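Local coordinates for protein 2-Keto-3-deoxy-(6-phospho-)gluconate aldolase (Thermoproteus tenax, PDB 2R94) that is an aldolase of the dihydrodipicolinate synthetase family with a TIM-barrel fold that binds pyruvic acid, at residues A91-S96 against P124-N129; M1-P6 against D191-S196. One frame throughout, in Å; residues are numbered along the deposited sequence.

Interaction 1 of 2, residues A91-S96 against P124-N129. With PYR (pyruvic acid), chain E.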
ATOM      1  N   ALA A  91     -31.914  -4.219  20.120  1.00 30.02           N
ATOM      2  CA  ALA A  91     -30.908  -3.435  19.397  1.00 30.48           C
ATOM      3  C   ALA A  91     -31.625  -2.776  18.215  1.00 31.11           C
ATOM      4  O   ALA A  91     -32.464  -3.387  17.620  1.00 29.69           O
ATOM      5  CB  ALA A  91     -29.823  -4.353  18.872  1.00 29.25           C
ATOM      6  N   GLU A  92     -31.277  -1.550  17.842  1.00 32.00           N
ATOM      7  CA  GLU A  92     -31.990  -0.949  16.761  1.00 32.48           C
ATOM      8  C   GLU A  92     -31.422  -1.341  15.427  1.00 30.52           C
ATOM      9  O   GLU A  92     -32.060  -1.117  14.396  1.00 31.10           O
ATOM     10  CB  GLU A  92     -32.060   0.559  16.929  1.00 34.23           C
ATOM     11  CG  GLU A  92     -30.780   1.320  16.677  1.00 37.30           C
ATOM     12  CD  GLU A  92     -30.984   2.875  16.843  1.00 39.64           C
ATOM     13  OE1 GLU A  92     -31.909   3.340  17.611  1.00 40.76           O
ATOM     14  OE2 GLU A  92     -30.204   3.611  16.194  1.00 41.49           O
ATOM     15  N   ALA A  93     -30.210  -1.902  15.444  1.00 28.29           N
ATOM     16  CA  ALA A  93     -29.560  -2.438  14.238  1.00 27.16           C
ATOM     17  C   ALA A  93     -28.434  -3.355  14.626  1.00 26.64           C
ATOM     18  O   ALA A  93     -27.989  -3.318  15.769  1.00 25.67           O
ATOM     19  CB  ALA A  93     -29.016  -1.312  13.377  1.00 28.12           C
ATOM     20  N   VAL A  94     -27.975  -4.171  13.674  1.00 26.70           N
ATOM     21  CA  VAL A  94     -26.746  -4.948  13.813  1.00 26.38           C
ATOM     22  C   VAL A  94     -25.776  -4.456  12.735  1.00 26.79           C
ATOM     23  O   VAL A  94     -26.202  -3.912  11.701  1.00 28.22           O
ATOM     24  CB  VAL A  94     -26.992  -6.505  13.656  1.00 26.18           C
ATOM     25  CG1 VAL A  94     -27.811  -6.994  14.811  1.00 25.64           C
ATOM     26  CG2 VAL A  94     -27.716  -6.815  12.371  1.00 26.08           C
ATOM     27  N   ALA A  95     -24.475  -4.616  12.966  1.00 24.83           N
ATOM     28  CA  ALA A  95     -23.506  -4.166  11.990  1.00 24.77           C
ATOM     29  C   ALA A  95     -22.572  -5.292  11.855  1.00 25.13           C
ATOM     30  O   ALA A  95     -22.423  -6.068  12.793  1.00 27.82           O
ATOM     31  CB  ALA A  95     -22.732  -2.997  12.533  1.00 23.72           C
ATOM     32  N   SER A  96     -21.833  -5.331  10.767  1.00 25.34           N
ATOM     33  CA  SER A  96     -20.786  -6.339  10.666  1.00 23.48           C
ATOM     34  C   SER A  96     -19.636  -5.835   9.803  1.00 21.54           C
ATOM     35  O   SER A  96     -19.872  -5.298   8.732  1.00 23.11           O
ATOM     36  CB  SER A  96     -21.326  -7.637  10.016  1.00 20.90           C
ATOM     37  OG  SER A  96     -20.288  -8.639  10.032  1.00 20.09           O
ATOM     38  N   PRO A 124     -32.431  -3.216  10.694  1.00 30.37           N
ATOM     39  CA  PRO A 124     -31.406  -2.895   9.660  1.00 30.14           C
ATOM     40  C   PRO A 124     -30.039  -3.541   9.927  1.00 29.76           C
ATOM     41  O   PRO A 124     -29.575  -3.567  11.057  1.00 26.96           O
ATOM     42  CB  PRO A 124     -31.212  -1.386   9.830  1.00 30.63           C
ATOM     43  CG  PRO A 124     -32.437  -0.906  10.496  1.00 31.07           C
ATOM     44  CD  PRO A 124     -32.880  -2.025  11.413  1.00 30.64           C
ATOM     45  N   VAL A 125     -29.404  -4.006   8.872  1.00 28.89           N
ATOM     46  CA  VAL A 125     -28.025  -4.430   8.896  1.00 31.05           C
ATOM     47  C   VAL A 125     -27.121  -3.318   8.335  1.00 32.06           C
ATOM     48  O   VAL A 125     -27.389  -2.829   7.241  1.00 31.33           O
ATOM     49  CB  VAL A 125     -27.883  -5.692   8.006  1.00 30.38           C
ATOM     50  CG1 VAL A 125     -26.452  -6.038   7.751  1.00 28.20           C
ATOM     51  CG2 VAL A 125     -28.604  -6.819   8.707  1.00 32.27           C
ATOM     52  N   PHE A 126     -26.098  -2.918   9.102  1.00 30.69           N
ATOM     53  CA  PHE A 126     -25.107  -1.932   8.668  1.00 28.97           C
ATOM     54  C   PHE A 126     -23.865  -2.637   8.195  1.00 28.57           C
ATOM     55  O   PHE A 126     -23.452  -3.631   8.797  1.00 27.25           O
ATOM     56  CB  PHE A 126     -24.623  -1.119   9.847  1.00 28.99           C
ATOM     57  CG  PHE A 126     -25.548  -0.044  10.289  1.00 30.23           C
ATOM     58  CD1 PHE A 126     -26.897  -0.254  10.367  1.00 30.95           C
ATOM     59  CD2 PHE A 126     -25.045   1.195  10.659  1.00 31.29           C
ATOM     60  CE1 PHE A 126     -27.736   0.759  10.794  1.00 32.53           C
ATOM     61  CE2 PHE A 126     -25.875   2.211  11.103  1.00 31.49           C
ATOM     62  CZ  PHE A 126     -27.218   1.995  11.188  1.00 30.83           C
ATOM     63  N   LEU A 127     -23.254  -2.106   7.140  1.00 26.63           N
ATOM     64  CA  LEU A 127     -21.959  -2.544   6.728  1.00 25.66           C
ATOM     65  C   LEU A 127     -21.006  -1.785   7.621  1.00 27.57           C
ATOM     66  O   LEU A 127     -21.192  -0.601   7.803  1.00 27.10           O
ATOM     67  CB  LEU A 127     -21.726  -2.171   5.267  1.00 24.60           C
ATOM     68  CG  LEU A 127     -20.260  -2.130   4.900  1.00 24.20           C
ATOM     69  CD1 LEU A 127     -19.563  -3.483   5.059  1.00 24.08           C
ATOM     70  CD2 LEU A 127     -20.057  -1.535   3.491  1.00 23.51           C
ATOM     71  N   TYR A 128     -20.035  -2.470   8.249  1.00 27.39           N
ATOM     72  CA  TYR A 128     -19.013  -1.764   9.047  1.00 26.64           C
ATOM     73  C   TYR A 128     -17.749  -1.918   8.249  1.00 25.90           C
ATOM     74  O   TYR A 128     -17.126  -2.955   8.265  1.00 26.81           O
ATOM     75  CB  TYR A 128     -18.884  -2.343  10.466  1.00 26.04           C
ATOM     76  CG  TYR A 128     -17.675  -1.897  11.292  1.00 25.76           C
ATOM     77  CD1 TYR A 128     -16.860  -0.793  10.907  1.00 24.67           C
ATOM     78  CD2 TYR A 128     -17.371  -2.554  12.505  1.00 24.08           C
ATOM     79  CE1 TYR A 128     -15.751  -0.390  11.699  1.00 24.49           C
ATOM     80  CE2 TYR A 128     -16.316  -2.188  13.298  1.00 23.36           C
ATOM     81  CZ  TYR A 128     -15.486  -1.109  12.904  1.00 26.70           C
ATOM     82  OH  TYR A 128     -14.414  -0.790  13.721  1.00 25.81           O
ATOM     83  N   ASN A 129     -17.439  -0.905   7.454  1.00 26.14           N
ATOM     84  CA  ASN A 129     -16.331  -0.986   6.535  1.00 27.64           C
ATOM     85  C   ASN A 129     -15.080  -0.425   7.218  1.00 27.39           C
ATOM     86  O   ASN A 129     -15.108   0.658   7.798  1.00 24.80           O
ATOM     87  CB  ASN A 129     -16.669  -0.271   5.232  1.00 25.39           C
ATOM     88  CG  ASN A 129     -15.629  -0.457   4.190  1.00 25.92           C
ATOM     89  OD1 ASN A 129     -15.023   0.525   3.739  1.00 30.70           O
ATOM     90  ND2 ASN A 129     -15.424  -1.678   3.749  1.00 24.45           N
TER
HETATM   91  C   PYR E 999     -15.131   0.989  16.276  1.00 35.98           C
HETATM   92  O   PYR E 999     -14.220   1.135  17.121  1.00 36.99           O
HETATM   93  OXT PYR E 999     -15.885  -0.023  16.303  1.00 34.92           O
HETATM   94  CA  PYR E 999     -15.276   1.952  15.340  0.50 34.91           C
HETATM   95  CB  PYR E 999     -14.377   3.159  15.328  1.00 34.44           C

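Interaction 2 of 2, residues M1-P6 against D191-S196. With PYR (pyruvic acid), chain E.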
ATOM      1  N   MET A   1     -27.846  14.884  13.698  1.00 32.65           N
ATOM      2  CA  MET A   1     -26.635  14.046  13.408  1.00 31.30           C
ATOM      3  C   MET A   1     -26.162  13.461  14.693  1.00 30.22           C
ATOM      4  O   MET A   1     -26.145  14.120  15.767  1.00 31.48           O
ATOM      5  CB  MET A   1     -25.508  14.848  12.715  1.00 30.47           C
ATOM      6  CG  MET A   1     -25.882  15.257  11.324  1.00 30.70           C
ATOM      7  SD  MET A   1     -24.614  16.224  10.509  1.00 32.43           S
ATOM      8  CE  MET A   1     -24.659  17.698  11.589  1.00 31.22           C
ATOM      9  N   GLU A   2     -25.806  12.206  14.590  1.00 29.16           N
ATOM     10  CA  GLU A   2     -25.558  11.415  15.766  1.00 31.17           C
ATOM     11  C   GLU A   2     -24.136  11.268  16.143  1.00 28.84           C
ATOM     12  O   GLU A   2     -23.241  11.222  15.286  1.00 29.56           O
ATOM     13  CB  GLU A   2     -26.136  10.025  15.571  1.00 33.34           C
ATOM     14  CG  GLU A   2     -27.632  10.097  15.743  1.00 37.67           C
ATOM     15  CD  GLU A   2     -28.345   9.026  15.023  1.00 40.41           C
ATOM     16  OE1 GLU A   2     -27.722   8.313  14.215  1.00 41.99           O
ATOM     17  OE2 GLU A   2     -29.542   8.875  15.305  1.00 43.42           O
ATOM     18  N   ILE A   3     -23.944  11.139  17.439  1.00 27.27           N
ATOM     19  CA  ILE A   3     -22.682  10.744  18.019  1.00 24.95           C
ATOM     20  C   ILE A   3     -22.869   9.309  18.523  1.00 26.50           C
ATOM     21  O   ILE A   3     -23.617   9.073  19.482  1.00 25.11           O
ATOM     22  CB  ILE A   3     -22.313  11.705  19.195  1.00 24.18           C
ATOM     23  CG1 ILE A   3     -22.053  13.106  18.645  1.00 24.59           C
ATOM     24  CG2 ILE A   3     -21.073  11.166  20.003  1.00 21.59           C
ATOM     25  CD1 ILE A   3     -21.827  14.191  19.762  1.00 24.52           C
ATOM     26  N   VAL A   4     -22.194   8.363  17.871  1.00 24.09           N
ATOM     27  CA  VAL A   4     -22.253   6.962  18.209  1.00 22.97           C
ATOM     28  C   VAL A   4     -20.927   6.577  18.889  1.00 24.04           C
ATOM     29  O   VAL A   4     -19.867   6.895  18.370  1.00 23.41           O
ATOM     30  CB  VAL A   4     -22.389   6.141  16.897  1.00 22.85           C
ATOM     31  CG1 VAL A   4     -22.525   4.660  17.222  1.00 22.71           C
ATOM     32  CG2 VAL A   4     -23.587   6.637  16.084  1.00 20.05           C
ATOM     33  N   ALA A   5     -20.975   5.952  20.056  1.00 22.89           N
ATOM     34  CA  ALA A   5     -19.774   5.522  20.742  1.00 24.24           C
ATOM     35  C   ALA A   5     -19.532   4.073  20.435  1.00 25.42           C
ATOM     36  O   ALA A   5     -20.354   3.256  20.765  1.00 27.09           O
ATOM     37  CB  ALA A   5     -19.890   5.694  22.205  1.00 18.28           C
ATOM     38  N   PRO A   6     -18.368   3.743  19.845  1.00 26.32           N
ATOM     39  CA  PRO A   6     -18.015   2.338  19.724  1.00 23.99           C
ATOM     40  C   PRO A   6     -17.399   2.052  21.068  1.00 24.38           C
ATOM     41  O   PRO A   6     -16.229   2.347  21.285  1.00 24.16           O
ATOM     42  CB  PRO A   6     -16.959   2.347  18.647  1.00 24.14           C
ATOM     43  CG  PRO A   6     -16.254   3.699  18.865  1.00 25.91           C
ATOM     44  CD  PRO A   6     -17.310   4.639  19.323  1.00 25.40           C
ATOM     45  N   ASP A 191     -24.763  11.245   8.425  1.00 27.56           N
ATOM     46  CA  ASP A 191     -25.734  10.975   9.499  1.00 28.47           C
ATOM     47  C   ASP A 191     -25.144  11.021  10.879  1.00 28.03           C
ATOM     48  O   ASP A 191     -25.845  11.281  11.836  1.00 30.24           O
ATOM     49  CB  ASP A 191     -26.465   9.680   9.197  1.00 29.74           C
ATOM     50  CG  ASP A 191     -27.223   9.801   7.932  1.00 30.55           C
ATOM     51  OD1 ASP A 191     -28.216  10.549   7.971  1.00 33.46           O
ATOM     52  OD2 ASP A 191     -26.787   9.300   6.881  1.00 30.21           O
ATOM     53  N   GLY A 192     -23.839  10.847  11.011  1.00 24.90           N
ATOM     54  CA  GLY A 192     -23.289  10.946  12.336  1.00 24.61           C
ATOM     55  C   GLY A 192     -21.843  10.527  12.330  1.00 25.04           C
ATOM     56  O   GLY A 192     -21.249  10.308  11.278  1.00 25.20           O
ATOM     57  N   VAL A 193     -21.269  10.388  13.506  1.00 23.55           N
ATOM     58  CA  VAL A 193     -19.949   9.842  13.582  1.00 24.39           C
ATOM     59  C   VAL A 193     -19.968   8.691  14.555  1.00 25.42           C
ATOM     60  O   VAL A 193     -20.695   8.738  15.531  1.00 24.62           O
ATOM     61  CB  VAL A 193     -18.933  10.922  14.074  1.00 24.80           C
ATOM     62  CG1 VAL A 193     -18.859  12.080  13.036  1.00 24.37           C
ATOM     63  CG2 VAL A 193     -19.368  11.494  15.454  1.00 23.27           C
ATOM     64  N   VAL A 194     -19.169   7.661  14.281  1.00 25.24           N
ATOM     65  CA  VAL A 194     -18.846   6.646  15.287  1.00 25.44           C
ATOM     66  C   VAL A 194     -17.376   6.850  15.684  1.00 25.68           C
ATOM     67  O   VAL A 194     -16.482   6.445  14.976  1.00 23.40           O
ATOM     68  CB  VAL A 194     -19.044   5.203  14.728  1.00 25.66           C
ATOM     69  CG1 VAL A 194     -18.903   4.172  15.844  1.00 26.73           C
ATOM     70  CG2 VAL A 194     -20.429   5.050  14.032  1.00 24.33           C
ATOM     71  N   ALA A 195     -17.110   7.478  16.810  1.00 23.62           N
ATOM     72  CA  ALA A 195     -15.770   7.893  17.079  1.00 23.10           C
ATOM     73  C   ALA A 195     -15.353   7.315  18.386  1.00 23.93           C
ATOM     74  O   ALA A 195     -16.081   7.423  19.386  1.00 23.21           O
ATOM     75  CB  ALA A 195     -15.745   9.430  17.185  1.00 25.43           C
ATOM     76  N   SER A 196     -14.139   6.798  18.451  1.00 22.87           N
ATOM     77  CA  SER A 196     -13.734   6.153  19.664  1.00 22.84           C
ATOM     78  C   SER A 196     -13.624   7.104  20.839  1.00 24.59           C
ATOM     79  O   SER A 196     -13.753   6.674  21.995  1.00 22.66           O
ATOM     80  CB  SER A 196     -12.451   5.407  19.454  1.00 23.58           C
ATOM     81  OG  SER A 196     -11.388   6.276  19.138  1.00 25.52           O
TER
HETATM   82  C   PYR E 999     -15.131   0.989  16.276  1.00 35.98           C
HETATM   83  O   PYR E 999     -14.220   1.135  17.121  1.00 36.99           O
HETATM   84  OXT PYR E 999     -15.885  -0.023  16.303  1.00 34.92           O
HETATM   85  CA  PYR E 999     -15.276   1.952  15.340  0.50 34.91           C
HETATM   86  CB  PYR E 999     -14.377   3.159  15.328  1.00 34.44           C

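Interaction 1 of 2, residues A91-S96 against P124-N129
Tyr-128 and Ser-96 meet where two parallel strands, 93-96 and 125-129, run side by side with their axes 28° apart. CB of Tyr-128 rests on Ser-96 O at 3.6 Å, the same carbonyl that accepts the backbone N-H of Tyr-128. That bond is of ordinary length, 2.9 Å from Tyr-128 N to Ser-96 O, but the donor stands 53° out of the carbonyl plane and uses no lone pair. Because CG lies anti to the backbone N (chi1 168°), the ring then leaves the neighbouring strand and heads for the pyruvic acid. Its CE2 and CZ both approach pyruvic acid OXT, CZ to 3.6 Å, and OH reaches OXT at 3.1 Å, while the same hydroxyl and Thr-41 OG1 share a hydrogen bond. An edge-to-face stack with Phe-37 further restrains the ring.

Toward the N-terminal ends of the strands, three more backbone bonds continue the ladder: Val-94 N to Pro-124 O, Phe-126 N to Val-94 O at 2.8 Å, and Ser-96 N to Phe-126 O. Side chains alternate between two faces. On one, Phe-126 CE1 presses obliquely on Ala-93 CB (3.5 Å), and Ala-95 CB packs on Phe-126 CB at 3.8 Å; Ile-68 of the next strand touches both Ala-95 and Phe-126. On the other, Val-94 CG2 meets Val-125 CG2 (3.8 Å), and Ser-96, Val-125 and Leu-127 contact helix 107-120, with Ser-96 OG bonded to Tyr-113. Parallel register plus that connecting helix on one face define a beta-alpha-beta crossover of the TIM barrel, with Tyr-128 near the C-terminal end of strand 125-129 meeting the ligand.

Interaction 2 of 2, residues M1-P6 against D191-S196
Val-4 and Val-194 share one rotamer, with CG1 anti to the backbone N in each (chi1 -177° and -172°), and the two side chains lie askew against each other. As a result CG2 of Val-194 comes up against CB of Val-4 at 3.6 Å and also touches its CG1. The other branch, Val-194 CG1, reaches across to Pro-6 CD of strand 2-6 at 3.9 Å; it lies between Val-4 and Pro-6, touching CG1 of the one and CD of the other.

The backbones behind these side chains pair in parallel, their axes 12° apart: strand 2-6, the first of the TIM barrel, meets strand 192-194, the eighth, and this seam closes the cylinder. Glu-2 N approaches a lone pair of Asp-191 O in the carbonyl plane. Val-193 N then bonds to Glu-2 O, Val-4 N to Val-193 O at 2.8 Å, and Ala-195 N to Val-4 O at a longer 3.2 Å. Gly-192, lacking a side chain, lets Glu-2 O approach its CA to 3.0 Å. The carboxylate of Glu-2 is held elsewhere, by a salt bridge to Arg-66 and a hydrogen bond to Tyr-175. Ile-3 and Val-193 point to the face covered by helices 202-214 and 182-187.

The ladder changes character at Pro-6, whose nitrogen has no hydrogen to give: Ala-195 O faces the ring carbon CD at 3.0 Å instead. CG of the same ring packs on Ser-196 CA at 3.6 Å, and Pro-6 CB lies 3.3 Å from atom C of the pyruvic acid.

How the interactions relate
Both interactions are buried parallel strand pairs in the same eight-stranded barrel, with centres about 13 Å apart. Interaction 1 joins the neighbouring fourth and fifth strands, linked in sequence through a single helix; interaction 2 brings together the first and last strands, 185 residues apart at their closest ends, and therefore closes the ring. Each has four backbone hydrogen bonds. On the face of Phe-126 and Ala-95 the first pair is aromatic and alanine-lined; on that of Val-4 and Val-194 the second is aliphatic, with the charged Glu-2 toward its N-terminal end. Both touch the ligand, the first through a polar group, the second through an apolar one. Exposure is greater at Met-1, the chain terminus.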